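Local coordinates for protein AGR_C_1268p (Agrobacterium tumefaciens str. C58, PDB 2GHS) that probably binds a divalent metal ion and hydrolyses sugar lactones, as a regucalcin-like beta-propeller of the SMP-30 gluconolactonase family, at residues G53-P58 / S93-I98; A63-I68 / E72-H77; T172-D177 / G213-K218; G193-T198 / R202-P207; H242-R247 / A264-P269. All blocks are in the same frame, centred on the assembly; numbering follows the deposited sequence. Where two conformers were deposited one is given.

Contact 1: residues G53-P58 / S93-I98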
# COMPACT_ATOMS: atom_id res chain seq x y z
N GLY A 53 2.57 -1.89 -2.56
CA GLY A 53 3.36 -1.19 -1.58
C GLY A 53 4.16 0.05 -2.01
O GLY A 53 5.25 0.28 -1.48
N PRO A 54 3.63 0.85 -2.95
CA PRO A 54 4.44 1.99 -3.40
C PRO A 54 4.62 3.05 -2.34
O PRO A 54 3.69 3.25 -1.51
CB PRO A 54 3.59 2.61 -4.54
CG PRO A 54 2.22 2.18 -4.25
CD PRO A 54 2.33 0.80 -3.62
N THR A 55 5.75 3.75 -2.36
CA THR A 55 5.97 4.87 -1.45
C THR A 55 7.01 5.79 -2.08
O THR A 55 7.63 5.44 -3.10
CB THR A 55 6.39 4.34 -0.02
OG1 THR A 55 6.44 5.44 0.90
CG2 THR A 55 7.71 3.65 -0.05
N PHE A 56 7.14 7.01 -1.56
CA PHE A 56 8.00 8.00 -2.19
C PHE A 56 8.96 8.53 -1.12
O PHE A 56 8.55 8.79 0.03
CB PHE A 56 7.17 9.17 -2.70
CG PHE A 56 7.96 10.19 -3.51
CD1 PHE A 56 8.52 9.88 -4.73
CD2 PHE A 56 8.06 11.47 -3.05
CE1 PHE A 56 9.23 10.84 -5.43
CE2 PHE A 56 8.73 12.43 -3.76
CZ PHE A 56 9.31 12.11 -4.94
N ASP A 57 10.22 8.66 -1.52
CA ASP A 57 11.27 9.36 -0.73
C ASP A 57 11.54 10.75 -1.29
O ASP A 57 12.22 10.89 -2.30
CB ASP A 57 12.57 8.51 -0.75
CG ASP A 57 13.67 9.07 0.16
OD1 ASP A 57 13.59 10.25 0.58
OD2 ASP A 57 14.64 8.31 0.44
N PRO A 58 11.01 11.79 -0.63
CA PRO A 58 11.16 13.14 -1.11
C PRO A 58 12.61 13.66 -1.12
O PRO A 58 12.95 14.50 -1.94
CB PRO A 58 10.26 13.95 -0.16
CG PRO A 58 10.18 13.17 1.04
CD PRO A 58 10.26 11.74 0.64
N SER A 93 6.67 -6.61 0.98
CA SER A 93 5.42 -5.94 0.63
C SER A 93 5.22 -4.51 1.13
O SER A 93 4.27 -3.87 0.67
CB SER A 93 4.24 -6.75 1.10
OG SER A 93 4.23 -6.79 2.52
N ALA A 94 6.08 -4.03 2.03
CA ALA A 94 5.98 -2.63 2.51
C ALA A 94 7.34 -2.09 2.83
O ALA A 94 8.21 -2.83 3.26
CB ALA A 94 5.11 -2.49 3.72
N LEU A 95 7.49 -0.79 2.62
CA LEU A 95 8.76 -0.11 2.82
C LEU A 95 8.55 1.18 3.62
O LEU A 95 7.65 1.95 3.29
CB LEU A 95 9.39 0.25 1.47
CG LEU A 95 10.81 0.81 1.39
CD1 LEU A 95 11.85 -0.28 1.64
CD2 LEU A 95 11.10 1.47 0.04
N ALA A 96 9.43 1.43 4.59
CA ALA A 96 9.42 2.68 5.34
C ALA A 96 10.82 3.22 5.37
O ALA A 96 11.80 2.48 5.51
CB ALA A 96 8.91 2.49 6.72
N LYS A 97 10.93 4.53 5.25
CA LYS A 97 12.21 5.18 5.42
C LYS A 97 12.52 5.30 6.91
O LYS A 97 11.65 5.69 7.68
CB LYS A 97 12.21 6.57 4.76
CG LYS A 97 13.52 7.36 4.86
CD LYS A 97 13.48 8.62 3.98
CE LYS A 97 14.75 9.36 4.05
NZ LYS A 97 14.78 10.55 3.13
N ILE A 98 13.77 5.03 7.29
CA ILE A 98 14.30 5.32 8.62
C ILE A 98 15.17 6.58 8.60
O ILE A 98 15.07 7.48 9.50
CB ILE A 98 15.04 4.12 9.17
CG1 ILE A 98 14.10 2.96 9.37
CG2 ILE A 98 15.75 4.48 10.50
CD1 ILE A 98 14.77 1.66 9.70
O HOH W 1 5.23 0.44 1.29
O HOH W 2 6.57 4.44 3.66
O HOH W 3 16.99 9.31 1.09
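A water-bridged contact between two strands of different sheets, with a salt bridge at one end, runs where strand 51-57 lies beside strand 92-99. The strands point the same way, their short axes 16° apart; these axes come no closer than 6.2 Å, and water stands where direct pairing would be. Water 1 accepts a hydrogen bond from Leu95 N and donates one to Gly53 O at 2.8 Å. Water 2 donates to Leu95 O and also bonds Thr55 OG1 at 2.9 Å. In Thr55, OG1 is anti to the backbone N (chi1 -173°), and CG2 meets Leu95 O at 3.7 Å. Each strand is the first of a four-stranded antiparallel sheet, the blade of a beta-propeller, so the waters fill the seam between two successive blades near the central axis. Ser93 and Ala94 both face Ala106, a classic beta bulge within the second blade. At the far end the fully extended Lys97 chain brings NZ to Asp57 OD1 at 2.8 Å, on the syn side and 30° out of the carboxylate plane. Water 3 donates to Asp57 OD2 and accepts from Lys97 NZ, and Asp100 supplies that ammonium with a second carboxylate.

Contact 2: residues A63-I68 / E72-H77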
# COMPACT_ATOMS: atom_id res chain seq x y z
N ALA A 63 10.59 7.03 -6.16
CA ALA A 63 9.47 6.16 -5.85
C ALA A 63 9.99 4.74 -5.73
O ALA A 63 10.83 4.29 -6.49
CB ALA A 63 8.42 6.27 -6.97
N TRP A 64 9.43 4.03 -4.77
CA TRP A 64 9.75 2.65 -4.50
C TRP A 64 8.45 1.83 -4.51
O TRP A 64 7.39 2.32 -4.09
CB TRP A 64 10.40 2.54 -3.12
CG TRP A 64 11.70 3.26 -2.96
CD1 TRP A 64 11.88 4.54 -2.58
CD2 TRP A 64 13.01 2.70 -3.11
NE1 TRP A 64 13.22 4.83 -2.51
CE2 TRP A 64 13.93 3.69 -2.83
CE3 TRP A 64 13.48 1.42 -3.45
CZ2 TRP A 64 15.31 3.47 -2.89
CZ3 TRP A 64 14.87 1.20 -3.51
CH2 TRP A 64 15.75 2.23 -3.22
N TRP A 65 8.52 0.59 -5.00
CA TRP A 65 7.39 -0.35 -4.85
C TRP A 65 7.90 -1.77 -4.95
O TRP A 65 9.10 -1.99 -5.22
CB TRP A 65 6.28 -0.08 -5.88
CG TRP A 65 6.65 -0.29 -7.30
CD1 TRP A 65 6.55 -1.45 -8.02
CD2 TRP A 65 7.13 0.71 -8.20
NE1 TRP A 65 6.96 -1.23 -9.31
CE2 TRP A 65 7.31 0.09 -9.44
CE3 TRP A 65 7.42 2.07 -8.06
CZ2 TRP A 65 7.80 0.77 -10.55
CZ3 TRP A 65 7.90 2.77 -9.18
CH2 TRP A 65 8.09 2.10 -10.39
N PHE A 66 7.01 -2.74 -4.72
CA PHE A 66 7.39 -4.11 -4.81
C PHE A 66 6.69 -4.85 -5.93
O PHE A 66 5.59 -4.51 -6.34
CB PHE A 66 7.06 -4.84 -3.48
CG PHE A 66 7.79 -4.31 -2.30
CD1 PHE A 66 7.26 -3.26 -1.55
CD2 PHE A 66 8.98 -4.88 -1.91
CE1 PHE A 66 7.94 -2.77 -0.44
CE2 PHE A 66 9.68 -4.40 -0.82
CZ PHE A 66 9.17 -3.33 -0.09
N ASN A 67 7.35 -5.91 -6.39
CA ASN A 67 6.73 -6.98 -7.19
C ASN A 67 6.69 -8.19 -6.28
O ASN A 67 7.66 -8.91 -6.19
CB ASN A 67 7.51 -7.24 -8.45
CG ASN A 67 6.78 -8.12 -9.45
OD1 ASN A 67 5.62 -8.45 -9.26
ND2 ASN A 67 7.46 -8.48 -10.54
N ILE A 68 5.59 -8.33 -5.54
CA ILE A 68 5.61 -9.15 -4.31
C ILE A 68 6.06 -10.58 -4.60
O ILE A 68 7.02 -11.08 -4.00
CB ILE A 68 4.23 -9.18 -3.58
CG1 ILE A 68 3.87 -7.82 -3.01
CG2 ILE A 68 4.29 -10.23 -2.41
CD1 ILE A 68 2.55 -7.86 -2.26
N GLU A 72 10.95 -8.72 -5.73
CA GLU A 72 11.70 -7.53 -6.25
C GLU A 72 11.29 -6.24 -5.57
O GLU A 72 10.12 -6.04 -5.30
CB GLU A 72 11.45 -7.34 -7.74
CG GLU A 72 11.92 -8.48 -8.60
CD GLU A 72 11.37 -8.41 -10.03
OE1 GLU A 72 10.38 -7.67 -10.35
OE2 GLU A 72 11.96 -9.16 -10.85
N LEU A 73 12.27 -5.39 -5.34
CA LEU A 73 12.06 -4.03 -4.86
C LEU A 73 12.47 -3.12 -6.02
O LEU A 73 13.64 -3.12 -6.44
CB LEU A 73 12.96 -3.74 -3.65
CG LEU A 73 13.03 -2.30 -3.10
CD1 LEU A 73 11.68 -1.79 -2.68
CD2 LEU A 73 13.98 -2.26 -1.94
N HIS A 74 11.50 -2.35 -6.52
CA HIS A 74 11.65 -1.47 -7.66
C HIS A 74 11.87 -0.05 -7.20
O HIS A 74 11.27 0.40 -6.24
CB HIS A 74 10.36 -1.56 -8.51
CG HIS A 74 10.26 -2.86 -9.21
ND1 HIS A 74 10.57 -2.98 -10.56
CD2 HIS A 74 10.01 -4.12 -8.77
CE1 HIS A 74 10.46 -4.25 -10.91
NE2 HIS A 74 10.14 -4.97 -9.84
N GLU A 75 12.78 0.62 -7.91
CA GLU A 75 13.24 1.97 -7.57
C GLU A 75 13.17 2.80 -8.87
O GLU A 75 13.71 2.38 -9.88
CB GLU A 75 14.68 1.91 -7.09
CG GLU A 75 15.27 3.24 -6.71
CD GLU A 75 16.74 3.18 -6.29
OE1 GLU A 75 17.37 2.09 -6.33
OE2 GLU A 75 17.27 4.26 -5.92
N LEU A 76 12.49 3.95 -8.80
CA LEU A 76 12.34 4.84 -9.93
C LEU A 76 12.67 6.25 -9.50
O LEU A 76 11.94 6.86 -8.73
CB LEU A 76 10.90 4.81 -10.47
CG LEU A 76 10.62 5.75 -11.67
CD1 LEU A 76 11.48 5.37 -12.86
CD2 LEU A 76 9.15 5.77 -12.03
N HIS A 77 13.74 6.80 -10.07
CA HIS A 77 14.07 8.21 -9.86
C HIS A 77 13.19 9.04 -10.79
O HIS A 77 13.34 8.98 -12.01
CB HIS A 77 15.56 8.48 -10.15
CG HIS A 77 15.97 9.89 -9.89
ND1 HIS A 77 16.15 10.82 -10.89
CD2 HIS A 77 16.15 10.55 -8.72
CE1 HIS A 77 16.45 11.98 -10.35
NE2 HIS A 77 16.46 11.85 -9.03
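Glu72 OE1 is gripped by two donors, Asn67 ND2 at 3.0 Å and His74 NE2 at 2.8 Å, which reach it from opposite faces of the carboxylate plane. This cluster closes the turn end of a beta hairpin, strands 62-67 and 72-77, the two middle strands of a four-stranded propeller blade. The oxygen lies close to the His74 ring plane and to the Asn67 amide plane, so the two bonds should fix the rotation of both groups; Lys83 bonds His74 ND1, and Leu50 N donates to Asn67 OD1. Between the backbones, Ala63-Leu76, Trp65-His74 and Asn67-Glu72 are hydrogen-bonded pairs, though Glu72 N to Asn67 O is weak; His74 N reaches Trp65 O at 2.8 Å. A chi1 of 64° sets Trp65 CG between its own N and carbonyl carbon and places one face of the indole against His74 CB, which lies 3.6 Å from the centroid of the Trp65 five-membered ring. The two rings are nearly parallel (6°) yet slid apart. On the other sheet face Leu73 CD1 sits over the Phe66 ring and touches Trp64 CE3, at 3.8 Å. Glu75 runs alongside Trp64, its OE1 bonded to His86, while its CG lies over the six-membered ring, 3.7 Å from the centroid.

Contact 3: residues T172-D177 / G213-K218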
# COMPACT_ATOMS: atom_id res chain seq x y z
N THR A 172 2.89 -5.91 18.05
CA THR A 172 1.62 -6.09 18.80
C THR A 172 0.47 -6.37 17.81
O THR A 172 0.30 -5.56 16.88
CB THR A 172 1.26 -4.82 19.57
OG1 THR A 172 2.32 -4.48 20.46
CG2 THR A 172 -0.02 -5.00 20.37
N LYS A 173 -0.27 -7.47 17.97
CA LYS A 173 -1.41 -7.73 17.07
C LYS A 173 -2.57 -6.78 17.43
O LYS A 173 -2.91 -6.62 18.58
CB LYS A 173 -1.87 -9.19 17.13
CG LYS A 173 -2.87 -9.54 16.05
CD LYS A 173 -3.38 -10.96 16.17
CE LYS A 173 -2.43 -11.98 15.69
NZ LYS A 173 -3.20 -13.24 15.52
N LEU A 174 -3.12 -6.13 16.42
CA LEU A 174 -4.23 -5.21 16.57
C LEU A 174 -5.57 -5.84 16.20
O LEU A 174 -6.57 -5.65 16.91
CB LEU A 174 -4.03 -3.97 15.70
CG LEU A 174 -2.86 -3.09 16.05
CD1 LEU A 174 -2.95 -1.80 15.28
CD2 LEU A 174 -2.76 -2.82 17.53
N PHE A 175 -5.59 -6.55 15.08
CA PHE A 175 -6.81 -7.11 14.49
C PHE A 175 -6.53 -8.50 13.96
O PHE A 175 -5.48 -8.74 13.35
CB PHE A 175 -7.35 -6.19 13.38
CG PHE A 175 -7.70 -4.82 13.87
CD1 PHE A 175 -8.81 -4.65 14.67
CD2 PHE A 175 -6.90 -3.74 13.59
CE1 PHE A 175 -9.11 -3.41 15.18
CE2 PHE A 175 -7.21 -2.47 14.12
CZ PHE A 175 -8.32 -2.34 14.91
N ALA A 176 -7.44 -9.42 14.23
CA ALA A 176 -7.29 -10.81 13.79
C ALA A 176 -8.39 -11.21 12.81
O ALA A 176 -9.32 -10.45 12.53
CB ALA A 176 -7.32 -11.72 14.98
N ASP A 177 -8.27 -12.42 12.29
CA ASP A 177 -9.33 -13.06 11.51
C ASP A 177 -9.64 -12.26 10.26
O ASP A 177 -10.79 -12.12 9.89
CB ASP A 177 -10.59 -13.23 12.36
CG ASP A 177 -10.37 -14.13 13.59
OD1 ASP A 177 -9.57 -15.11 13.53
OD2 ASP A 177 -11.00 -13.84 14.63
N GLY A 213 -0.03 5.54 17.78
CA GLY A 213 -0.68 4.76 16.72
C GLY A 213 -1.43 3.53 17.18
O GLY A 213 -1.74 2.67 16.35
N LEU A 214 -1.69 3.41 18.49
CA LEU A 214 -2.45 2.27 19.05
C LEU A 214 -3.93 2.67 19.14
O LEU A 214 -4.26 3.81 19.53
CB LEU A 214 -1.97 1.90 20.43
CG LEU A 214 -0.58 1.30 20.52
CD1 LEU A 214 -0.12 1.30 21.99
CD2 LEU A 214 -0.59 -0.09 19.93
N PRO A 215 -4.82 1.72 18.84
CA PRO A 215 -6.27 1.98 19.01
C PRO A 215 -6.66 2.37 20.43
O PRO A 215 -6.12 1.83 21.40
CB PRO A 215 -6.90 0.64 18.63
CG PRO A 215 -5.93 0.04 17.67
CD PRO A 215 -4.59 0.38 18.26
N THR A 216 -7.60 3.31 20.53
CA THR A 216 -8.23 3.66 21.82
C THR A 216 -9.71 3.25 21.88
O THR A 216 -10.42 3.58 22.84
CB THR A 216 -8.20 5.18 22.04
OG1 THR A 216 -8.75 5.80 20.88
CG2 THR A 216 -6.79 5.71 22.25
N GLY A 217 -10.18 2.58 20.85
CA GLY A 217 -11.54 2.09 20.80
C GLY A 217 -11.70 1.03 19.73
O GLY A 217 -10.76 0.75 19.00
N LYS A 218 -12.90 0.45 19.63
CA LYS A 218 -13.11 -0.64 18.68
C LYS A 218 -13.25 -0.08 17.28
O LYS A 218 -13.54 1.11 17.11
CB LYS A 218 -14.31 -1.49 19.04
CG LYS A 218 -15.61 -0.78 18.86
CD LYS A 218 -16.82 -1.71 19.04
CE LYS A 218 -18.02 -1.17 18.27
NZ LYS A 218 -18.51 0.12 18.86
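Leu174 reaches from strand 170-186 toward the loop 213-218, its CB directed at that loop. With chi1 at -65°, CG stands beside the backbone N, and from there the two methyls fork around the nearest corner of Pro215. CD2 meets Pro215 CD at 3.8 Å and CD1 meets the same carbon at 4.0 Å, the leucine slanting across the pyrrolidine. CD2 also touches the tip of Leu214, 4.2 Å from its CD2. Next along the strand, Phe175 leans in from the side: its CZ comes within 4.4 Å of Pro215 CG, a looser apolar touch. The contact is wholly apolar and lies near the protein surface. Beyond the segments, Val206 packs against both Phe175 and Pro215. Leu174 and Phe175 both face Ile163, a classic beta bulge, which probably helps turn both side chains to the loop. The chain turns a corner at Asp177, so this is a contact between neighbouring beta-propeller blades: the outer strand of one against the loop joining the outer strands, 202-207 and 220-224, of the next.

Contact 4: residues G193-T198 / R202-P207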
# COMPACT_ATOMS: atom_id res chain seq x y z
N GLY A 193 -7.47 5.53 12.29
CA GLY A 193 -6.93 4.59 11.33
C GLY A 193 -8.03 3.93 10.56
O GLY A 193 -9.17 3.80 11.04
N TYR A 194 -7.69 3.51 9.35
CA TYR A 194 -8.61 2.83 8.46
C TYR A 194 -8.00 1.52 7.97
O TYR A 194 -6.79 1.40 7.84
CB TYR A 194 -8.92 3.70 7.23
CG TYR A 194 -9.44 5.08 7.56
CD1 TYR A 194 -10.75 5.28 7.89
CD2 TYR A 194 -8.60 6.20 7.51
CE1 TYR A 194 -11.23 6.51 8.24
CE2 TYR A 194 -9.06 7.45 7.79
CZ TYR A 194 -10.39 7.62 8.17
OH TYR A 194 -10.89 8.87 8.45
N PHE A 195 -8.85 0.53 7.75
CA PHE A 195 -8.45 -0.74 7.13
C PHE A 195 -9.65 -1.47 6.59
O PHE A 195 -10.78 -1.16 6.92
CB PHE A 195 -7.67 -1.66 8.11
CG PHE A 195 -8.50 -2.28 9.17
CD1 PHE A 195 -8.74 -1.63 10.37
CD2 PHE A 195 -9.04 -3.54 8.97
CE1 PHE A 195 -9.53 -2.26 11.36
CE2 PHE A 195 -9.80 -4.16 9.96
CZ PHE A 195 -10.03 -3.51 11.14
N VAL A 196 -9.39 -2.47 5.76
CA VAL A 196 -10.45 -3.29 5.19
C VAL A 196 -9.96 -4.72 5.12
O VAL A 196 -8.76 -4.96 5.11
CB VAL A 196 -10.83 -2.82 3.74
CG1 VAL A 196 -9.77 -3.21 2.66
CG2 VAL A 196 -12.22 -3.32 3.32
N ASP A 197 -10.91 -5.65 5.07
CA ASP A 197 -10.65 -7.04 4.67
C ASP A 197 -11.21 -7.07 3.25
O ASP A 197 -12.41 -6.92 3.04
CB ASP A 197 -11.34 -8.02 5.58
CG ASP A 197 -11.12 -9.48 5.16
OD1 ASP A 197 -10.62 -9.75 4.03
OD2 ASP A 197 -11.49 -10.35 5.98
N THR A 198 -10.34 -7.19 2.26
CA THR A 198 -10.76 -7.12 0.84
C THR A 198 -11.83 -8.15 0.49
O THR A 198 -12.62 -7.92 -0.40
CB THR A 198 -9.54 -7.25 -0.10
OG1 THR A 198 -8.59 -6.22 0.20
CG2 THR A 198 -9.94 -7.08 -1.57
N ARG A 202 -15.86 -4.01 3.82
CA ARG A 202 -16.33 -3.01 4.77
C ARG A 202 -15.15 -2.27 5.34
O ARG A 202 -14.40 -2.80 6.19
CB ARG A 202 -17.16 -3.63 5.89
CG ARG A 202 -18.42 -4.23 5.39
CD ARG A 202 -19.43 -4.52 6.49
NE ARG A 202 -20.61 -5.19 5.92
CZ ARG A 202 -20.79 -6.52 5.88
NH1 ARG A 202 -19.90 -7.34 6.42
NH2 ARG A 202 -21.89 -7.03 5.32
N LEU A 203 -14.96 -1.05 4.87
CA LEU A 203 -13.81 -0.25 5.31
C LEU A 203 -14.12 0.26 6.73
O LEU A 203 -15.17 0.90 6.98
CB LEU A 203 -13.55 0.90 4.34
CG LEU A 203 -12.26 1.70 4.58
CD1 LEU A 203 -11.71 2.25 3.26
CD2 LEU A 203 -12.52 2.81 5.57
N MSE A 204 -13.23 -0.06 7.65
CA MSE A 204 -13.39 0.25 9.05
C MSE A 204 -12.62 1.52 9.40
O MSE A 204 -11.60 1.80 8.80
CB MSE A 204 -12.81 -0.89 9.87
CG MSE A 204 -13.28 -2.26 9.44
SE MSE A 204 -15.20 -2.50 9.53
CE MSE A 204 -15.47 -2.54 11.45
N ARG A 205 -13.11 2.25 10.40
CA ARG A 205 -12.35 3.31 11.04
C ARG A 205 -12.11 2.94 12.49
O ARG A 205 -12.96 2.30 13.13
CB ARG A 205 -13.07 4.66 10.91
CG ARG A 205 -14.39 4.78 11.62
CD ARG A 205 -14.96 6.26 11.70
NE ARG A 205 -16.24 6.29 12.41
CZ ARG A 205 -16.41 6.26 13.75
NH1 ARG A 205 -15.36 6.24 14.57
NH2 ARG A 205 -17.64 6.25 14.26
N VAL A 206 -10.95 3.35 12.99
CA VAL A 206 -10.48 2.99 14.32
C VAL A 206 -9.96 4.27 15.03
O VAL A 206 -9.06 4.93 14.55
CB VAL A 206 -9.30 1.96 14.23
CG1 VAL A 206 -8.92 1.44 15.63
CG2 VAL A 206 -9.63 0.83 13.33
N PRO A 207 -10.52 4.62 16.21
CA PRO A 207 -9.96 5.74 16.94
C PRO A 207 -8.62 5.37 17.56
O PRO A 207 -8.47 4.24 18.06
CB PRO A 207 -11.04 6.02 18.01
CG PRO A 207 -11.77 4.82 18.16
CD PRO A 207 -11.67 4.04 16.89
O HOH W 4 -13.71 -5.39 5.82
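A beta hairpin, strands 192-197 and 202-207, forms the middle of a propeller blade. Gly193 pairs with Val206 and Phe195 with Met204, each as an antiparallel hydrogen-bonded pair; the shortest bond runs from Val206 N to Gly193 O at 2.7 Å, while Met204 N to Phe195 O is the straightest, at 171°. Near the turn, water 4 continues the pairing, accepting from Asp197 N and donating to Arg202 O at 2.7 Å. In Phe195 a chi1 of 72° turns CG inward over the backbone, which swings the ring over the partner strand. There CB of Met204, a selenomethionine, lies over one face, toward the rim, 4.1 Å from the ring centroid, and Val206 CG2 meets the edge at CE1, 3.7 Å away. Tyr194 lies on the other face of the hairpin, its CE1 touching Arg205 CB at 3.7 Å. The long Arg205 chain leads away, its guanidinium nearly perpendicular to the phenol ring. Val196 packs against Asn182, a predicted metal ligand, and Thr198 OG1 bonds to Asn182 ND2, so the turn end approaches the probable active site. Strand 170-186 flanks the hairpin next to 192-197 and strand 220-224 next to 202-207, with Phe222 against Tyr194.

Contact 5: residues H242-R247 / A264-P269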
# COMPACT_ATOMS: atom_id res chain seq x y z
N HIS A 242 -9.66 12.88 2.85
CA HIS A 242 -10.30 11.99 1.88
C HIS A 242 -9.48 10.73 1.74
O HIS A 242 -8.24 10.77 1.72
CB HIS A 242 -10.45 12.65 0.50
CG HIS A 242 -11.50 13.71 0.44
ND1 HIS A 242 -12.09 14.13 -0.76
CD2 HIS A 242 -12.01 14.51 1.40
CE1 HIS A 242 -12.95 15.08 -0.50
NE2 HIS A 242 -12.93 15.34 0.80
N ILE A 243 -10.16 9.60 1.54
CA ILE A 243 -9.51 8.31 1.27
C ILE A 243 -9.52 8.05 -0.23
O ILE A 243 -10.56 8.19 -0.88
CB ILE A 243 -10.22 7.19 2.07
CG1 ILE A 243 -10.04 7.43 3.58
CG2 ILE A 243 -9.75 5.82 1.58
CD1 ILE A 243 -10.79 6.50 4.43
N TRP A 244 -8.35 7.67 -0.76
CA TRP A 244 -8.19 7.34 -2.14
C TRP A 244 -7.80 5.86 -2.18
O TRP A 244 -6.74 5.49 -1.70
CB TRP A 244 -7.07 8.18 -2.76
CG TRP A 244 -7.33 9.67 -2.79
CD1 TRP A 244 -7.43 10.51 -1.73
CD2 TRP A 244 -7.58 10.45 -3.96
NE1 TRP A 244 -7.67 11.80 -2.19
CE2 TRP A 244 -7.76 11.78 -3.55
CE3 TRP A 244 -7.59 10.18 -5.32
CZ2 TRP A 244 -7.99 12.84 -4.46
CZ3 TRP A 244 -7.81 11.23 -6.24
CH2 TRP A 244 -8.03 12.52 -5.79
N ASN A 245 -8.70 5.03 -2.70
CA ASN A 245 -8.62 3.56 -2.63
C ASN A 245 -8.54 2.92 -4.01
O ASN A 245 -9.43 3.16 -4.86
CB ASN A 245 -9.87 3.01 -1.90
CG ASN A 245 -9.92 1.52 -1.89
OD1 ASN A 245 -10.86 0.91 -2.45
ND2 ASN A 245 -8.93 0.89 -1.26
N ALA A 246 -7.51 2.11 -4.23
CA ALA A 246 -7.38 1.31 -5.45
C ALA A 246 -8.41 0.19 -5.41
O ALA A 246 -8.50 -0.54 -4.42
CB ALA A 246 -5.98 0.74 -5.57
N ARG A 247 -9.19 0.03 -6.47
CA ARG A 247 -10.26 -0.95 -6.52
C ARG A 247 -9.84 -2.05 -7.49
O ARG A 247 -9.84 -1.86 -8.71
CB ARG A 247 -11.58 -0.31 -6.96
CG ARG A 247 -12.81 -1.22 -6.93
CD ARG A 247 -13.55 -1.02 -5.68
NE ARG A 247 -14.69 -1.88 -5.40
CZ ARG A 247 -15.37 -1.78 -4.26
NH1 ARG A 247 -15.08 -0.78 -3.44
NH2 ARG A 247 -16.37 -2.59 -3.99
N ALA A 264 -15.84 10.34 -6.31
CA ALA A 264 -15.18 10.25 -7.60
C ALA A 264 -14.57 8.88 -7.83
O ALA A 264 -14.17 8.18 -6.86
CB ALA A 264 -14.11 11.29 -7.75
N ARG A 265 -14.42 8.56 -9.10
CA ARG A 265 -13.69 7.41 -9.58
C ARG A 265 -12.74 7.82 -10.69
O ARG A 265 -13.17 8.41 -11.71
CB ARG A 265 -14.63 6.34 -10.14
CG ARG A 265 -13.90 5.20 -10.85
CD ARG A 265 -14.74 3.94 -10.96
NE ARG A 265 -14.81 3.21 -9.69
CZ ARG A 265 -15.34 1.99 -9.57
NH1 ARG A 265 -15.83 1.36 -10.62
NH2 ARG A 265 -15.36 1.38 -8.37
N TYR A 266 -11.45 7.53 -10.49
CA TYR A 266 -10.40 7.95 -11.41
C TYR A 266 -9.92 6.69 -12.08
O TYR A 266 -9.37 5.77 -11.43
CB TYR A 266 -9.24 8.62 -10.65
CG TYR A 266 -9.64 9.88 -9.93
CD1 TYR A 266 -10.18 9.82 -8.65
CD2 TYR A 266 -9.60 11.12 -10.56
CE1 TYR A 266 -10.60 10.95 -8.00
CE2 TYR A 266 -10.02 12.27 -9.87
CZ TYR A 266 -10.53 12.16 -8.60
OH TYR A 266 -10.96 13.32 -7.93
N GLU A 267 -10.20 6.59 -13.38
CA GLU A 267 -9.89 5.42 -14.17
C GLU A 267 -8.36 5.32 -14.43
O GLU A 267 -7.67 6.34 -14.58
CB GLU A 267 -10.69 5.39 -15.48
CG GLU A 267 -12.21 5.32 -15.26
CD GLU A 267 -13.01 5.26 -16.55
OE1 GLU A 267 -12.48 5.58 -17.64
OE2 GLU A 267 -14.22 4.87 -16.49
N VAL A 268 -7.87 4.09 -14.45
CA VAL A 268 -6.48 3.74 -14.86
C VAL A 268 -6.53 2.51 -15.75
O VAL A 268 -7.44 1.70 -15.66
CB VAL A 268 -5.53 3.48 -13.68
CG1 VAL A 268 -5.43 4.73 -12.78
CG2 VAL A 268 -6.00 2.38 -12.85
N PRO A 269 -5.56 2.41 -16.66
CA PRO A 269 -5.60 1.34 -17.66
C PRO A 269 -5.43 -0.07 -17.13
O PRO A 269 -6.01 -0.99 -17.71
CB PRO A 269 -4.44 1.70 -18.62
CG PRO A 269 -4.24 3.12 -18.44
CD PRO A 269 -4.49 3.37 -16.96
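Trp244 and Tyr266 make the tight part of this contact: Trp244 CZ3 stands over one face of the phenol ring, 3.3 Å from Tyr266 CE1. The planes are 25° apart and the rings slid past each other, centroids 5.0 Å apart, so only the rim of the indole overlaps. Both rings are held at their polar ends, Trp244 NE1 by Asp238 and Tyr266 OH by Arg255, and Phe36 stacks on the tyrosine. The other part is looser and more open to solvent on the side of Arg265. Its chain bends at chi3 (-76°) and brings NH2 to 3.9 Å from Arg247 CG. The two like charges stay apart, Arg247 NE lying 4.5 Å from Arg265 NH2. Arg265 is paired with Asp254 and Glu250, whereas Arg247 is held by the carbonyls of Lys229 and Ile228. Strand 252-256 lies between 243-248 and 262-267, so side chains meet across an intervening strand, next-but-one neighbours within a beta-propeller blade.

Overall arrangement
Contacts 2 and 4 are the buried hairpins of two blades on opposite sides of the propeller, both joined by backbone bonds with aromatic rings laid across the partner strand. Contact 5, also buried, spans an intervening strand and therefore relies on side chains alone. Contacts 1 and 3 are more exposed, contact 1 although it is closest to the chain centre: it joins blades through waters and a salt bridge, contact 3 by apolar packing. Contacts 1 and 2 share a sheet, with Thr55 N probably bonded to Trp64 O. Contact 3 packs the neighbouring blade against that of contact 4, with Thr216 N probably bonded to Pro207 O, while Tyr194 of contact 4 touches Ile243 of contact 5.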